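Local coordinates for periplasmic His/Glu/Gln/Arg/opine family-binding protein (Silicibacter pomeroyi, PDB 3I6V) that binds lysine in the cleft of a periplasmic solute-binding fold and probably delivers amino acids of this kind to an ABC transporter, at residues V109-I121 with N143-Y155. Numbering follows the deposited sequence.
Sequences VAAQTATIQAGYI and NGEADAVFADRDY. With LYS (lysine), chain B.
Two parallel strands of one lobe of this type II periplasmic binding fold, Val109-Gln112 and Ala148-Asp152, bring their C-terminal ends to the lysine pocket. Ala110 joins them: its N donates to Ala148 O (2.9 Å), and its O receives Phe150 N almost head-on (C=O...N angle 175°). The small CB of Ala110 suits the close approach of the strands, resting 4.0 Å from Ala146 CB. Beyond this pair the strands splay, and a water bridges Gln112 N and Phe150 O.

On the face carrying Val109, Phe150 packs against helix 116-123. With CG anti to the backbone N (chi1 -174°), its ring swings under the helix, where Ile121 CG1 packs against Phe150 CD2, with Gln117 CB 3.6 Å from Phe150 CD2. The Tyr120 ring lies near parallel to the Phe150 ring but slid aside, so the two barely overlap, Tyr120 CD2 meeting Phe150 CE2, while Tyr96 of strand 93-98 meets the Phe150 ring as well. A large flat hydrocarbon fits this buried seam.

The helix begins at the ligand. Thr115 is its N-cap: OG1 accepts from Ala118 N (3.0 Å) and donates to Gln112 O, tying the first turn to the strand end, while Ile116 N holds LYS OXT at 2.8 Å. A valine in place of Thr115 would probably leave Ala118 N without its cap and Gln112 O without its donor, holding the turn that presents Ile116 N less firmly. Extended Gln112 suits the far end of the ligand, its OE1 accepting from LYS NZ at 2.7 Å. Gln117, bent at chi2 (84°), sends its amide past Ala151; NE2 bonds to Ser94 and to a second water, which donates to Asp152 OD1, while Tyr18 OH is hydrogen-bonded to Asp152 OD2; the same water accepts from LYS N.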
loop_
_atom_site.group_PDB
_atom_site.type_symbol
_atom_site.label_atom_id
_atom_site.label_comp_id
_atom_site.label_asym_id
_atom_site.label_seq_id
_atom_site.Cartn_x
_atom_site.Cartn_y
_atom_site.Cartn_z
ATOM N N VAL A 109 4.967 16.026 11.175
ATOM C CA VAL A 109 4.205 15.271 10.189
ATOM C C VAL A 109 4.321 13.778 10.496
ATOM O O VAL A 109 5.413 13.253 10.673
ATOM C CB VAL A 109 4.563 15.638 8.710
ATOM C CG1 VAL A 109 3.684 14.862 7.729
ATOM C CG2 VAL A 109 4.341 17.132 8.446
ATOM N N ALA A 110 3.166 13.140 10.663
ATOM C CA ALA A 110 3.090 11.709 10.915
ATOM C C ALA A 110 3.215 10.943 9.583
ATOM O O ALA A 110 2.667 11.349 8.567
ATOM C CB ALA A 110 1.749 11.346 11.584
ATOM N N ALA A 111 3.934 9.830 9.617
ATOM C CA ALA A 111 3.978 8.921 8.456
ATOM C C ALA A 111 4.209 7.530 8.993
ATOM O O ALA A 111 4.852 7.339 10.044
ATOM C CB ALA A 111 5.116 9.302 7.478
ATOM N N GLN A 112 3.712 6.546 8.270
ATOM C CA GLN A 112 4.024 5.164 8.612
ATOM C C GLN A 112 5.503 4.838 8.442
ATOM O O GLN A 112 6.140 5.224 7.437
ATOM C CB GLN A 112 3.150 4.190 7.809
ATOM C CG GLN A 112 3.412 2.700 8.175
ATOM C CD GLN A 112 2.404 1.747 7.562
ATOM O OE1 GLN A 112 1.806 2.035 6.545
ATOM N NE2 GLN A 112 2.199 0.612 8.203
ATOM N N THR A 113 6.044 4.086 9.401
ATOM C CA THR A 113 7.428 3.638 9.352
ATOM C C THR A 113 7.723 2.839 8.081
ATOM O O THR A 113 6.848 2.161 7.574
ATOM C CB THR A 113 7.768 2.708 10.561
ATOM O OG1 THR A 113 7.398 3.375 11.775
ATOM C CG2 THR A 113 9.211 2.483 10.634
ATOM N N ALA A 114 8.956 2.920 7.594
ATOM C CA ALA A 114 9.394 2.123 6.433
ATOM C C ALA A 114 8.553 2.342 5.171
ATOM O O ALA A 114 8.259 1.381 4.460
ATOM C CB ALA A 114 9.458 0.572 6.789
ATOM N N THR A 115 8.158 3.590 4.902
ATOM C CA THR A 115 7.413 3.888 3.674
ATOM C C THR A 115 8.111 4.995 2.870
ATOM O O THR A 115 8.964 5.728 3.395
ATOM C CB THR A 115 5.964 4.381 3.960
ATOM O OG1 THR A 115 6.008 5.551 4.760
ATOM C CG2 THR A 115 5.093 3.266 4.644
ATOM N N ILE A 116 7.709 5.144 1.613
ATOM C CA ILE A 116 8.278 6.214 0.789
ATOM C C ILE A 116 7.837 7.550 1.358
ATOM O O ILE A 116 8.565 8.547 1.254
ATOM C CB ILE A 116 7.905 6.050 -0.689
ATOM C CG1 ILE A 116 6.383 6.110 -0.888
ATOM C CG2 ILE A 116 8.463 4.709 -1.207
ATOM C CD1 ILE A 116 5.905 5.754 -2.282
ATOM N N GLN A 117 6.659 7.559 1.998
ATOM C CA GLN A 117 6.120 8.807 2.593
ATOM C C GLN A 117 6.967 9.232 3.769
ATOM O O GLN A 117 7.355 10.409 3.871
ATOM C CB GLN A 117 4.628 8.675 2.964
ATOM C CG GLN A 117 3.702 8.683 1.726
ATOM C CD GLN A 117 3.583 7.301 1.086
ATOM O OE1 GLN A 117 4.079 6.316 1.647
ATOM N NE2 GLN A 117 2.936 7.220 -0.093
ATOM N N ALA A 118 7.305 8.286 4.642
ATOM C CA ALA A 118 8.261 8.588 5.705
ATOM C C ALA A 118 9.608 9.078 5.133
ATOM O O ALA A 118 10.167 10.027 5.651
ATOM C CB ALA A 118 8.500 7.370 6.612
ATOM N N GLY A 119 10.127 8.429 4.105
ATOM C CA GLY A 119 11.396 8.891 3.475
ATOM C C GLY A 119 11.331 10.339 2.965
ATOM O O GLY A 119 12.264 11.122 3.160
ATOM N N TYR A 120 10.213 10.697 2.343
ATOM C CA TYR A 120 10.008 12.034 1.777
ATOM C C TYR A 120 9.956 13.055 2.894
ATOM O O TYR A 120 10.575 14.121 2.803
ATOM C CB TYR A 120 8.696 12.052 0.975
ATOM C CG TYR A 120 8.323 13.409 0.409
ATOM C CD1 TYR A 120 8.698 13.777 -0.877
ATOM C CD2 TYR A 120 7.561 14.313 1.161
ATOM C CE1 TYR A 120 8.340 15.041 -1.412
ATOM C CE2 TYR A 120 7.188 15.570 0.641
ATOM C CZ TYR A 120 7.583 15.933 -0.636
ATOM O OH TYR A 120 7.205 17.186 -1.134
ATOM N N ILE A 121 9.226 12.741 3.967
ATOM C CA ILE A 121 9.173 13.673 5.097
ATOM C C ILE A 121 10.522 13.805 5.804
ATOM O O ILE A 121 10.905 14.925 6.195
ATOM C CB ILE A 121 8.058 13.308 6.105
ATOM C CG1 ILE A 121 6.697 13.351 5.405
ATOM C CG2 ILE A 121 8.143 14.220 7.352
ATOM C CD1 ILE A 121 6.283 14.755 4.808
ATOM N N ASN A 143 -5.907 13.435 17.314
ATOM C CA ASN A 143 -5.698 13.770 18.717
ATOM C C ASN A 143 -4.698 14.923 18.948
ATOM O O ASN A 143 -4.365 15.254 20.089
ATOM C CB ASN A 143 -5.338 12.504 19.507
ATOM C CG ASN A 143 -6.408 11.423 19.385
ATOM O OD1 ASN A 143 -7.603 11.724 19.316
ATOM N ND2 ASN A 143 -5.984 10.165 19.332
ATOM N N GLY A 144 -4.235 15.538 17.852
ATOM C CA GLY A 144 -3.360 16.726 17.918
ATOM C C GLY A 144 -1.890 16.496 18.209
ATOM O O GLY A 144 -1.139 17.456 18.359
ATOM N N GLU A 145 -1.461 15.240 18.292
ATOM C CA GLU A 145 -0.038 14.939 18.462
ATOM C C GLU A 145 0.795 15.331 17.214
ATOM O O GLU A 145 1.994 15.567 17.307
ATOM C CB GLU A 145 0.195 13.461 18.841
ATOM C CG GLU A 145 1.665 13.012 18.599
ATOM C CD GLU A 145 1.958 11.515 18.838
ATOM O OE1 GLU A 145 1.027 10.719 19.136
ATOM O OE2 GLU A 145 3.151 11.147 18.721
ATOM N N ALA A 146 0.152 15.410 16.055
ATOM C CA ALA A 146 0.848 15.788 14.837
ATOM C C ALA A 146 0.030 16.799 14.052
ATOM O O ALA A 146 -1.205 16.733 14.024
ATOM C CB ALA A 146 1.146 14.539 13.974
ATOM N N ASP A 147 0.732 17.722 13.403
ATOM C CA ASP A 147 0.125 18.752 12.538
ATOM C C ASP A 147 -0.585 18.221 11.294
ATOM O O ASP A 147 -1.578 18.791 10.824
ATOM C CB ASP A 147 1.215 19.783 12.157
ATOM C CG ASP A 147 1.716 20.563 13.374
ATOM O OD1 ASP A 147 2.902 20.430 13.784
ATOM O OD2 ASP A 147 0.876 21.281 13.963
ATOM N N ALA A 148 -0.056 17.137 10.727
ATOM C CA ALA A 148 -0.665 16.519 9.564
ATOM C C ALA A 148 -0.107 15.105 9.385
ATOM O O ALA A 148 0.854 14.716 10.037
ATOM C CB ALA A 148 -0.413 17.363 8.296
ATOM N N VAL A 149 -0.729 14.355 8.502
ATOM C CA VAL A 149 -0.226 13.037 8.118
ATOM C C VAL A 149 0.065 13.105 6.623
ATOM O O VAL A 149 -0.710 13.708 5.865
ATOM C CB VAL A 149 -1.254 11.898 8.420
ATOM C CG1 VAL A 149 -2.629 12.249 7.828
ATOM C CG2 VAL A 149 -0.755 10.554 7.869
ATOM N N PHE A 150 1.162 12.471 6.207
ATOM C CA PHE A 150 1.499 12.354 4.779
ATOM C C PHE A 150 1.447 10.874 4.412
ATOM O O PHE A 150 2.174 10.070 4.984
ATOM C CB PHE A 150 2.901 12.936 4.554
ATOM C CG PHE A 150 3.324 13.013 3.101
ATOM C CD1 PHE A 150 2.630 13.824 2.194
ATOM C CD2 PHE A 150 4.440 12.292 2.658
ATOM C CE1 PHE A 150 3.043 13.906 0.850
ATOM C CE2 PHE A 150 4.876 12.357 1.337
ATOM C CZ PHE A 150 4.178 13.168 0.420
ATOM N N ALA A 151 0.584 10.524 3.464
ATOM C CA ALA A 151 0.296 9.130 3.167
ATOM C C ALA A 151 -0.222 8.993 1.770
ATOM O O ALA A 151 -0.435 9.978 1.070
ATOM C CB ALA A 151 -0.787 8.573 4.184
ATOM N N ASP A 152 -0.468 7.756 1.374
ATOM C CA ASP A 152 -0.986 7.463 0.057
ATOM C C ASP A 152 -2.373 8.067 -0.089
ATOM O O ASP A 152 -3.226 7.931 0.837
ATOM C CB ASP A 152 -1.064 5.964 -0.087
ATOM C CG ASP A 152 -1.574 5.542 -1.403
ATOM O OD1 ASP A 152 -0.775 5.517 -2.370
ATOM O OD2 ASP A 152 -2.777 5.177 -1.449
ATOM N N ARG A 153 -2.600 8.734 -1.226
ATOM C CA ARG A 153 -3.838 9.444 -1.466
ATOM C C ARG A 153 -5.023 8.472 -1.483
ATOM O O ARG A 153 -6.101 8.797 -0.961
ATOM C CB ARG A 153 -3.812 10.244 -2.777
ATOM C CG ARG A 153 -5.093 11.107 -2.962
ATOM C CD ARG A 153 -5.067 12.033 -4.207
ATOM N NE ARG A 153 -6.380 12.647 -4.302
ATOM C CZ ARG A 153 -6.744 13.751 -3.655
ATOM N NH1 ARG A 153 -5.881 14.430 -2.899
ATOM N NH2 ARG A 153 -7.979 14.200 -3.797
ATOM N N ASP A 154 -4.851 7.298 -2.080
ATOM C CA ASP A 154 -5.967 6.378 -2.124
ATOM C C ASP A 154 -6.347 5.782 -0.770
ATOM O O ASP A 154 -7.510 5.388 -0.573
ATOM C CB ASP A 154 -5.780 5.321 -3.199
ATOM C CG ASP A 154 -5.887 5.921 -4.602
ATOM O OD1 ASP A 154 -6.124 7.145 -4.716
ATOM O OD2 ASP A 154 -5.720 5.181 -5.571
ATOM N N TYR A 155 -5.382 5.739 0.152
ATOM C CA TYR A 155 -5.663 5.340 1.515
ATOM C C TYR A 155 -6.461 6.481 2.193
ATOM O O TYR A 155 -7.468 6.239 2.912
ATOM C CB TYR A 155 -4.357 5.058 2.271
ATOM C CG TYR A 155 -4.543 4.867 3.770
ATOM C CD1 TYR A 155 -5.218 3.748 4.286
ATOM C CD2 TYR A 155 -4.045 5.808 4.665
ATOM C CE1 TYR A 155 -5.380 3.580 5.685
ATOM C CE2 TYR A 155 -4.193 5.658 6.027
ATOM C CZ TYR A 155 -4.873 4.567 6.536
ATOM O OH TYR A 155 -5.019 4.503 7.901
HETATM N N LYS B . 3.056 2.695 -1.176
HETATM C CA LYS B . 3.797 3.273 -0.007
HETATM C C LYS B . 5.116 2.564 0.206
HETATM O O LYS B . 5.356 1.543 -0.454
HETATM C CB LYS B . 2.936 3.187 1.278
HETATM C CG LYS B . 2.673 1.770 1.788
HETATM C CD LYS B . 1.730 1.819 3.040
HETATM C CE LYS B . 1.477 0.403 3.676
HETATM N NZ LYS B . 0.453 0.516 4.835
HETATM O OXT LYS B . 5.950 2.989 1.057
HETATM O O HOH W 1 2.246 7.454 5.899
HETATM O O HOH W 2 1.884 5.456 -1.948
#